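Local coordinates for protein BIFUNCTIONAL PROTEIN Proline utilization A (PutA) (Corynebacterium freiburgense, PDB 5UX5) that probably oxidises proline to glutamate in two steps, using an FAD-dependent proline dehydrogenase and an NAD-dependent aldehyde dehydrogenase joined in one chain, at residues Gly694-Pro702 and Ser726-Val737; Arg950-Asp958 and Ser966-Leu974. One frame throughout, in Å; residues are numbered along the deposited sequence.

Contact 1 (Gly694-Pro702 and Ser726-Val737). With SO4 (sulfate ion), chain G.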
loop_
_atom_site.group_PDB
_atom_site.type_symbol
_atom_site.label_atom_id
_atom_site.label_comp_id
_atom_site.label_asym_id
_atom_site.label_seq_id
_atom_site.Cartn_x
_atom_site.Cartn_y
_atom_site.Cartn_z
ATOM N N GLY A 694 18.961 -3.986 1.743
ATOM C CA GLY A 694 18.892 -4.453 0.373
ATOM C C GLY A 694 19.119 -3.305 -0.583
ATOM O O GLY A 694 19.071 -2.130 -0.203
ATOM N N LYS A 695 19.429 -3.668 -1.826
ATOM C CA LYS A 695 19.658 -2.751 -2.945
ATOM C C LYS A 695 18.653 -3.142 -4.027
ATOM O O LYS A 695 18.955 -3.921 -4.935
ATOM C CB LYS A 695 21.122 -2.828 -3.465
ATOM C CG LYS A 695 21.489 -1.681 -4.442
ATOM C CD LYS A 695 21.369 -0.341 -3.734
ATOM C CE LYS A 695 21.543 0.845 -4.658
ATOM N NZ LYS A 695 21.542 2.102 -3.851
ATOM N N ASN A 696 17.483 -2.536 -3.974
ATOM C CA ASN A 696 16.299 -3.053 -4.640
ATOM C C ASN A 696 15.953 -2.205 -5.854
ATOM O O ASN A 696 16.094 -0.980 -5.826
ATOM C CB ASN A 696 15.140 -3.066 -3.655
ATOM C CG ASN A 696 15.529 -3.696 -2.355
ATOM O OD1 ASN A 696 15.883 -4.872 -2.319
ATOM N ND2 ASN A 696 15.505 -2.915 -1.276
ATOM N N ALA A 697 15.492 -2.865 -6.910
ATOM C CA ALA A 697 15.208 -2.222 -8.175
ATOM C C ALA A 697 13.784 -2.527 -8.591
ATOM O O ALA A 697 13.202 -3.535 -8.168
ATOM C CB ALA A 697 16.166 -2.688 -9.266
ATOM N N ILE A 698 13.218 -1.629 -9.402
ATOM C CA ILE A 698 11.969 -1.880 -10.120
ATOM C C ILE A 698 12.263 -1.764 -11.603
ATOM O O ILE A 698 12.737 -0.717 -12.066
ATOM C CB ILE A 698 10.844 -0.916 -9.702
ATOM C CG1 ILE A 698 10.405 -1.176 -8.272
ATOM C CG2 ILE A 698 9.649 -0.928 -10.683
ATOM C CD1 ILE A 698 9.321 -0.188 -7.860
ATOM N N ILE A 699 11.979 -2.828 -12.347
ATOM C CA ILE A 699 12.120 -2.820 -13.802
ATOM C C ILE A 699 10.831 -2.302 -14.447
ATOM O O ILE A 699 9.722 -2.734 -14.096
ATOM C CB ILE A 699 12.475 -4.220 -14.325
ATOM C CG1 ILE A 699 13.793 -4.700 -13.715
ATOM C CG2 ILE A 699 12.518 -4.216 -15.828
ATOM C CD1 ILE A 699 14.206 -6.070 -14.200
ATOM N N VAL A 700 10.985 -1.379 -15.394
ATOM C CA VAL A 700 9.895 -0.777 -16.145
ATOM C C VAL A 700 10.186 -1.004 -17.619
ATOM O O VAL A 700 11.152 -0.453 -18.159
ATOM C CB VAL A 700 9.757 0.721 -15.840
ATOM C CG1 VAL A 700 8.555 1.355 -16.609
ATOM C CG2 VAL A 700 9.667 0.931 -14.338
ATOM N N THR A 701 9.344 -1.774 -18.273
ATOM C CA THR A 701 9.462 -2.092 -19.686
ATOM C C THR A 701 8.458 -1.278 -20.481
ATOM O O THR A 701 7.447 -0.833 -19.935
ATOM C CB THR A 701 9.211 -3.589 -19.913
ATOM O OG1 THR A 701 7.799 -3.849 -19.918
ATOM C CG2 THR A 701 9.883 -4.413 -18.831
ATOM N N PRO A 702 8.653 -1.125 -21.793
ATOM C CA PRO A 702 7.713 -0.302 -22.576
ATOM C C PRO A 702 6.263 -0.747 -22.485
ATOM O O PRO A 702 5.370 0.080 -22.716
ATOM C CB PRO A 702 8.239 -0.437 -24.012
ATOM C CG PRO A 702 9.659 -0.731 -23.860
ATOM C CD PRO A 702 9.769 -1.599 -22.625
ATOM N N SER A 726 13.749 -2.186 2.176
ATOM C CA SER A 726 13.044 -2.530 0.948
ATOM C C SER A 726 12.970 -1.408 -0.076
ATOM O O SER A 726 12.426 -1.619 -1.160
ATOM C CB SER A 726 11.642 -2.988 1.303
ATOM O OG SER A 726 11.052 -2.007 2.109
ATOM N N ALA A 727 13.487 -0.226 0.240
ATOM C CA ALA A 727 13.298 0.947 -0.601
ATOM C C ALA A 727 13.744 0.683 -2.031
ATOM O O ALA A 727 14.626 -0.133 -2.286
ATOM C CB ALA A 727 14.083 2.130 -0.024
ATOM N N ALA A 728 13.095 1.356 -2.977
ATOM C CA ALA A 728 13.477 1.274 -4.382
ATOM C C ALA A 728 14.582 2.293 -4.623
ATOM O O ALA A 728 14.336 3.493 -4.665
ATOM C CB ALA A 728 12.282 1.516 -5.294
ATOM N N SER A 729 15.802 1.811 -4.751
ATOM C CA SER A 729 16.966 2.636 -4.978
ATOM C C SER A 729 17.283 2.739 -6.447
ATOM O O SER A 729 17.923 3.701 -6.880
ATOM C CB SER A 729 18.166 2.021 -4.248
ATOM O OG SER A 729 18.785 2.918 -3.341
ATOM N N LEU A 730 16.797 1.802 -7.221
ATOM C CA LEU A 730 17.075 1.733 -8.635
ATOM C C LEU A 730 15.761 1.518 -9.364
ATOM O O LEU A 730 14.905 0.751 -8.911
ATOM C CB LEU A 730 18.055 0.592 -8.914
ATOM C CG LEU A 730 19.367 0.628 -8.107
ATOM C CD1 LEU A 730 20.053 -0.720 -8.091
ATOM C CD2 LEU A 730 20.347 1.647 -8.661
ATOM N N VAL A 731 15.598 2.224 -10.474
ATOM C CA VAL A 731 14.608 1.910 -11.494
ATOM C C VAL A 731 15.385 1.623 -12.785
ATOM O O VAL A 731 16.253 2.412 -13.193
ATOM C CB VAL A 731 13.556 3.052 -11.634
ATOM C CG1 VAL A 731 14.189 4.361 -11.993
ATOM C CG2 VAL A 731 12.434 2.729 -12.626
ATOM N N ILE A 732 15.119 0.464 -13.384
ATOM C CA ILE A 732 15.806 0.004 -14.588
ATOM C C ILE A 732 14.775 0.025 -15.703
ATOM O O ILE A 732 13.816 -0.753 -15.673
ATOM C CB ILE A 732 16.379 -1.415 -14.436
ATOM C CG1 ILE A 732 17.233 -1.572 -13.191
ATOM C CG2 ILE A 732 17.192 -1.819 -15.646
ATOM C CD1 ILE A 732 17.615 -3.000 -13.005
ATOM N N LEU A 733 14.967 0.901 -16.680
ATOM C CA LEU A 733 14.048 1.055 -17.799
ATOM C C LEU A 733 14.569 0.278 -18.996
ATOM O O LEU A 733 15.748 0.399 -19.348
ATOM C CB LEU A 733 13.911 2.523 -18.178
ATOM C CG LEU A 733 13.840 3.494 -17.025
ATOM C CD1 LEU A 733 13.806 4.891 -17.591
ATOM C CD2 LEU A 733 12.594 3.205 -16.272
ATOM N N VAL A 734 13.708 -0.529 -19.609
ATOM C CA VAL A 734 14.072 -1.249 -20.826
ATOM C C VAL A 734 13.631 -0.437 -22.032
ATOM O O VAL A 734 12.462 -0.033 -22.131
ATOM C CB VAL A 734 13.463 -2.658 -20.864
ATOM C CG1 VAL A 734 13.861 -3.323 -22.156
ATOM C CG2 VAL A 734 13.947 -3.492 -19.677
ATOM N N GLY A 735 14.572 -0.160 -22.931
ATOM C CA GLY A 735 14.218 0.613 -24.103
ATOM C C GLY A 735 13.710 1.992 -23.732
ATOM O O GLY A 735 14.221 2.645 -22.811
ATOM N N ASP A 736 12.691 2.441 -24.467
ATOM C CA ASP A 736 12.102 3.768 -24.322
ATOM C C ASP A 736 10.751 3.644 -23.623
ATOM O O ASP A 736 9.869 2.913 -24.091
ATOM C CB ASP A 736 11.959 4.445 -25.689
ATOM C CG ASP A 736 11.196 5.765 -25.623
ATOM O OD1 ASP A 736 11.679 6.706 -24.958
ATOM O OD2 ASP A 736 10.122 5.876 -26.254
ATOM N N VAL A 737 10.589 4.353 -22.509
ATOM C CA VAL A 737 9.379 4.249 -21.706
ATOM C C VAL A 737 8.532 5.525 -21.771
ATOM O O VAL A 737 7.675 5.745 -20.918
ATOM C CB VAL A 737 9.715 3.855 -20.258
ATOM C CG1 VAL A 737 10.133 2.403 -20.199
ATOM C CG2 VAL A 737 10.843 4.716 -19.730
HETATM S S SO4 G . 8.641 -3.227 4.359
HETATM O O1 SO4 G . 7.828 -2.008 4.412
HETATM O O2 SO4 G . 8.181 -3.949 3.173
HETATM O O3 SO4 G . 8.528 -4.021 5.602
HETATM O O4 SO4 G . 10.040 -2.851 4.225
#
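The carbonyl oxygen of N696 receives two successive backbone amides, S729 N at 3.0 Å and L730 N at 3.2 Å from N696 O. Their convergence is consistent with the helix-like turn of S729, psi -21°, before the chain extends. From here two parallel strands run on as the two strands of a beta-alpha-beta unit in the aldehyde dehydrogenase part, strand 696-700, helix 706-718 and strand 728-734, crossing at -24°. The ladder alternates, I698 and V700 each giving N-H to one residue and C=O to another; V700 N meets I732 O at 2.9 Å.

Side chains reinforce the entry. The amide of N696 turns so that A727 O lies in its plane, ND2 to O 3.1 Å; the same ND2 bonds to C725 O, while OD1 takes T848 N. With CG anti to its own N (chi1 -168°) and a bend at the next bond, K695 swings its chain across L730 and sets NZ 2.9 Å from S729 OG. NZ also bonds to H818 O, and F815 supplies a cation-pi partner. S726 OG approaches a sulfate, probably from the crystallisation liquor, that G879 N and A880 N also hold; the modelled OG bond is too short to trust.

The two faces of the pair differ in their cover. A697, I699, L730 and I732 share one, where A836 of helix 833-841 packs on I699 and I732. On the other, V713 of helix 706-718 touches I698 and V731, and V700 meets two neighbours: its side chain crosses that of V731 at a slant, CG2 to CG2 3.7 Å, and lies alongside that of L733, V700 CB to L733 CD2 3.8 Å. Where the strands end, P702 packs against V734, whose N gives its hydrogen to V700 O at 2.9 Å.

Contact 2 (Arg950-Asp958 and Ser966-Leu974); sequences RTEFGVEQD and SNVFRYRPL
The rings of F953 and Y971 form a T-shaped pair, planes at 88°: the edge of F953 is turned to one face of Y971, with CD1 3.5 Å above the ring centre. In the plane of Y971 lies E952 OE2, which accepts the phenol hydroxyl through its anti lone pair, OH to OE2 2.9 Å; that hydroxyl in turn sits at the edge of the F969 ring and has a further partner in N905. The guanidinium of R970 has R972 NH1 over one face, offset toward its rim, and E956 OE1 at its edge, a salt bridge of 3.0 Å from NH1 to OE1 with the two planes nearly perpendicular. R970 NE is taken by Q1059.

This is how the end of helix 936-953 turns back onto strand 965-980. Beyond the turn the chain makes a single antiparallel bridge, Q957 and F969 exchanging both bonds, Q957 O to F969 N being 2.8 Å. D958 OD2 then receives N967 N at 3.0 Å from above its carboxylate plane, while OD1 bonds to G961 N. With R972 also paired to E864, acidic groups probably balance the two closely placed arginines and favour ionised forms of E956 and both guanidiniums.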
loop_
_atom_site.group_PDB
_atom_site.type_symbol
_atom_site.label_atom_id
_atom_site.label_comp_id
_atom_site.label_asym_id
_atom_site.label_seq_id
_atom_site.Cartn_x
_atom_site.Cartn_y
_atom_site.Cartn_z
ATOM N N ARG A 950 4.204 -32.752 -0.850
ATOM C CA ARG A 950 2.791 -32.660 -1.211
ATOM C C ARG A 950 2.045 -31.631 -0.370
ATOM O O ARG A 950 1.114 -30.979 -0.860
ATOM C CB ARG A 950 2.101 -34.007 -1.063
ATOM C CG ARG A 950 2.569 -35.073 -2.001
ATOM C CD ARG A 950 1.758 -36.308 -1.785
ATOM N NE ARG A 950 2.328 -37.427 -2.506
ATOM C CZ ARG A 950 1.803 -38.645 -2.529
ATOM N NH1 ARG A 950 0.679 -38.901 -1.884
ATOM N NH2 ARG A 950 2.400 -39.609 -3.201
ATOM N N THR A 951 2.403 -31.505 0.908
ATOM C CA THR A 951 1.635 -30.682 1.833
ATOM C C THR A 951 1.962 -29.205 1.683
ATOM O O THR A 951 1.057 -28.364 1.620
ATOM C CB THR A 951 1.923 -31.119 3.265
ATOM O OG1 THR A 951 1.286 -32.384 3.511
ATOM C CG2 THR A 951 1.374 -30.070 4.240
ATOM N N GLU A 952 3.254 -28.888 1.593
ATOM C CA GLU A 952 3.769 -27.536 1.721
ATOM C C GLU A 952 4.686 -27.148 0.552
ATOM O O GLU A 952 4.337 -26.278 -0.263
ATOM C CB GLU A 952 4.510 -27.421 3.063
ATOM C CG GLU A 952 5.028 -26.013 3.409
ATOM C CD GLU A 952 3.931 -25.127 3.945
ATOM O OE1 GLU A 952 2.752 -25.549 3.870
ATOM O OE2 GLU A 952 4.224 -24.009 4.419
ATOM N N PHE A 953 5.836 -27.828 0.423
ATOM C CA PHE A 953 6.950 -27.255 -0.335
ATOM C C PHE A 953 6.687 -27.181 -1.836
ATOM O O PHE A 953 7.242 -26.313 -2.508
ATOM C CB PHE A 953 8.227 -28.041 -0.041
ATOM C CG PHE A 953 8.611 -28.032 1.412
ATOM C CD1 PHE A 953 8.678 -26.829 2.106
ATOM C CD2 PHE A 953 8.899 -29.212 2.083
ATOM C CE1 PHE A 953 9.016 -26.803 3.438
ATOM C CE2 PHE A 953 9.246 -29.207 3.411
ATOM C CZ PHE A 953 9.304 -28.004 4.097
ATOM N N GLY A 954 5.902 -28.088 -2.385
ATOM C CA GLY A 954 5.586 -28.106 -3.787
ATOM C C GLY A 954 4.400 -27.268 -4.169
ATOM O O GLY A 954 3.967 -27.319 -5.322
ATOM N N VAL A 955 3.820 -26.533 -3.232
ATOM C CA VAL A 955 2.614 -25.752 -3.483
ATOM C C VAL A 955 2.934 -24.260 -3.471
ATOM O O VAL A 955 3.685 -23.774 -2.616
ATOM C CB VAL A 955 1.511 -26.050 -2.453
ATOM C CG1 VAL A 955 0.255 -25.339 -2.864
ATOM C CG2 VAL A 955 1.283 -27.559 -2.321
ATOM N N GLU A 956 2.336 -23.535 -4.416
ATOM C CA GLU A 956 2.248 -22.084 -4.348
ATOM C C GLU A 956 0.971 -21.742 -3.587
ATOM O O GLU A 956 -0.124 -22.086 -4.028
ATOM C CB GLU A 956 2.226 -21.465 -5.741
ATOM C CG GLU A 956 3.369 -21.896 -6.611
ATOM C CD GLU A 956 3.790 -20.842 -7.607
ATOM O OE1 GLU A 956 4.924 -20.951 -8.144
ATOM O OE2 GLU A 956 3.015 -19.879 -7.824
ATOM N N GLN A 957 1.114 -21.080 -2.447
ATOM C CA GLN A 957 0.052 -20.914 -1.467
ATOM C C GLN A 957 -0.302 -19.442 -1.277
ATOM O O GLN A 957 0.493 -18.664 -0.733
ATOM C CB GLN A 957 0.485 -21.514 -0.135
ATOM C CG GLN A 957 0.529 -23.013 -0.103
ATOM C CD GLN A 957 0.708 -23.509 1.310
ATOM O OE1 GLN A 957 -0.257 -23.888 1.982
ATOM N NE2 GLN A 957 1.945 -23.468 1.790
ATOM N N ASP A 958 -1.529 -19.087 -1.622
ATOM C CA ASP A 958 -2.061 -17.747 -1.367
ATOM C C ASP A 958 -2.938 -17.839 -0.125
ATOM O O ASP A 958 -4.080 -18.284 -0.199
ATOM C CB ASP A 958 -2.836 -17.237 -2.585
ATOM C CG ASP A 958 -3.254 -15.785 -2.472
ATOM O OD1 ASP A 958 -3.510 -15.313 -1.329
ATOM O OD2 ASP A 958 -3.348 -15.126 -3.544
ATOM N N SER A 966 -3.052 -10.970 -6.015
ATOM C CA SER A 966 -2.537 -12.312 -5.772
ATOM C C SER A 966 -1.322 -12.239 -4.858
ATOM O O SER A 966 -0.357 -11.538 -5.160
ATOM C CB SER A 966 -2.165 -12.978 -7.091
ATOM O OG SER A 966 -1.494 -14.185 -6.828
ATOM N N ASN A 967 -1.368 -12.940 -3.733
ATOM C CA ASN A 967 -0.252 -12.946 -2.788
ATOM C C ASN A 967 0.173 -14.389 -2.515
ATOM O O ASN A 967 -0.471 -15.090 -1.726
ATOM C CB ASN A 967 -0.625 -12.186 -1.517
ATOM C CG ASN A 967 -0.793 -10.674 -1.778
ATOM O OD1 ASN A 967 0.191 -9.977 -2.031
ATOM N ND2 ASN A 967 -2.025 -10.171 -1.689
ATOM N N VAL A 968 1.287 -14.805 -3.140
ATOM C CA VAL A 968 1.746 -16.197 -3.194
ATOM C C VAL A 968 2.944 -16.426 -2.272
ATOM O O VAL A 968 3.876 -15.616 -2.221
ATOM C CB VAL A 968 2.090 -16.578 -4.649
ATOM C CG1 VAL A 968 2.823 -17.865 -4.722
ATOM C CG2 VAL A 968 0.809 -16.678 -5.460
ATOM N N PHE A 969 2.923 -17.552 -1.556
ATOM C CA PHE A 969 4.019 -17.979 -0.690
ATOM C C PHE A 969 4.534 -19.304 -1.230
ATOM O O PHE A 969 3.792 -20.291 -1.274
ATOM C CB PHE A 969 3.557 -18.141 0.757
ATOM C CG PHE A 969 4.645 -18.563 1.688
ATOM C CD1 PHE A 969 5.558 -17.639 2.161
ATOM C CD2 PHE A 969 4.777 -19.897 2.078
ATOM C CE1 PHE A 969 6.585 -18.036 3.005
ATOM C CE2 PHE A 969 5.805 -20.300 2.919
ATOM C CZ PHE A 969 6.717 -19.374 3.374
ATOM N N ARG A 970 5.789 -19.327 -1.659
ATOM C CA ARG A 970 6.315 -20.498 -2.318
ATOM C C ARG A 970 7.757 -20.711 -1.903
ATOM O O ARG A 970 8.428 -19.813 -1.378
ATOM C CB ARG A 970 6.206 -20.407 -3.857
ATOM C CG ARG A 970 7.014 -19.316 -4.508
ATOM C CD ARG A 970 6.777 -19.271 -6.018
ATOM N NE ARG A 970 7.728 -18.396 -6.698
ATOM C CZ ARG A 970 7.923 -18.374 -8.014
ATOM N NH1 ARG A 970 7.249 -19.205 -8.800
ATOM N NH2 ARG A 970 8.799 -17.533 -8.549
ATOM N N TYR A 971 8.233 -21.925 -2.181
ATOM C CA TYR A 971 9.605 -22.292 -1.903
ATOM C C TYR A 971 10.370 -22.402 -3.212
ATOM O O TYR A 971 9.872 -22.989 -4.172
ATOM C CB TYR A 971 9.643 -23.601 -1.122
ATOM C CG TYR A 971 8.930 -23.537 0.214
ATOM C CD1 TYR A 971 7.558 -23.726 0.304
ATOM C CD2 TYR A 971 9.632 -23.230 1.394
ATOM C CE1 TYR A 971 6.899 -23.675 1.537
ATOM C CE2 TYR A 971 8.980 -23.160 2.628
ATOM C CZ TYR A 971 7.616 -23.387 2.682
ATOM O OH TYR A 971 6.963 -23.344 3.877
ATOM N N ARG A 972 11.562 -21.814 -3.261
ATOM C CA ARG A 972 12.467 -21.918 -4.419
ATOM C C ARG A 972 13.679 -22.777 -4.069
ATOM O O ARG A 972 14.142 -22.768 -2.922
ATOM C CB ARG A 972 12.993 -20.554 -4.895
ATOM C CG ARG A 972 11.943 -19.542 -5.205
ATOM C CD ARG A 972 11.070 -20.060 -6.306
ATOM N NE ARG A 972 11.664 -19.894 -7.617
ATOM C CZ ARG A 972 11.118 -20.379 -8.723
ATOM N NH1 ARG A 972 9.982 -21.052 -8.623
ATOM N NH2 ARG A 972 11.687 -20.170 -9.911
ATOM N N PRO A 973 14.259 -23.479 -5.039
ATOM C CA PRO A 973 15.372 -24.382 -4.716
ATOM C C PRO A 973 16.619 -23.597 -4.359
ATOM O O PRO A 973 16.942 -22.602 -5.014
ATOM C CB PRO A 973 15.567 -25.177 -6.009
ATOM C CG PRO A 973 15.144 -24.246 -7.057
ATOM C CD PRO A 973 13.981 -23.467 -6.483
ATOM N N LEU A 974 17.280 -24.020 -3.272
ATOM C CA LEU A 974 18.649 -23.591 -2.982
ATOM C C LEU A 974 19.610 -24.275 -3.946
ATOM O O LEU A 974 19.592 -25.494 -4.070
ATOM C CB LEU A 974 19.020 -23.931 -1.551
ATOM C CG LEU A 974 20.438 -23.599 -1.088
ATOM C CD1 LEU A 974 20.508 -22.155 -0.691
ATOM C CD2 LEU A 974 20.876 -24.504 0.078
#

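In the fold
The worked example pairs two ways of joining segments close in sequence. Contact 1 uses parallel strands linked by a helix, and contact 2 folds the end of a helix onto a strand nearby. Their centres are 26 Å apart and their nearest atoms about 14 Å apart, so they do not touch. A strand route still connects them: 696-700 pairs with 845-852, which pairs with 870-873, then 1056-1064, then 965-980 of contact 2. The K695 side chain of contact 1 is about 10 Å from the bound NAD. Contact 2 lies late in the chain, probably in or beside the C-terminal domain, which is important for catalysis; no direct role follows for this contact.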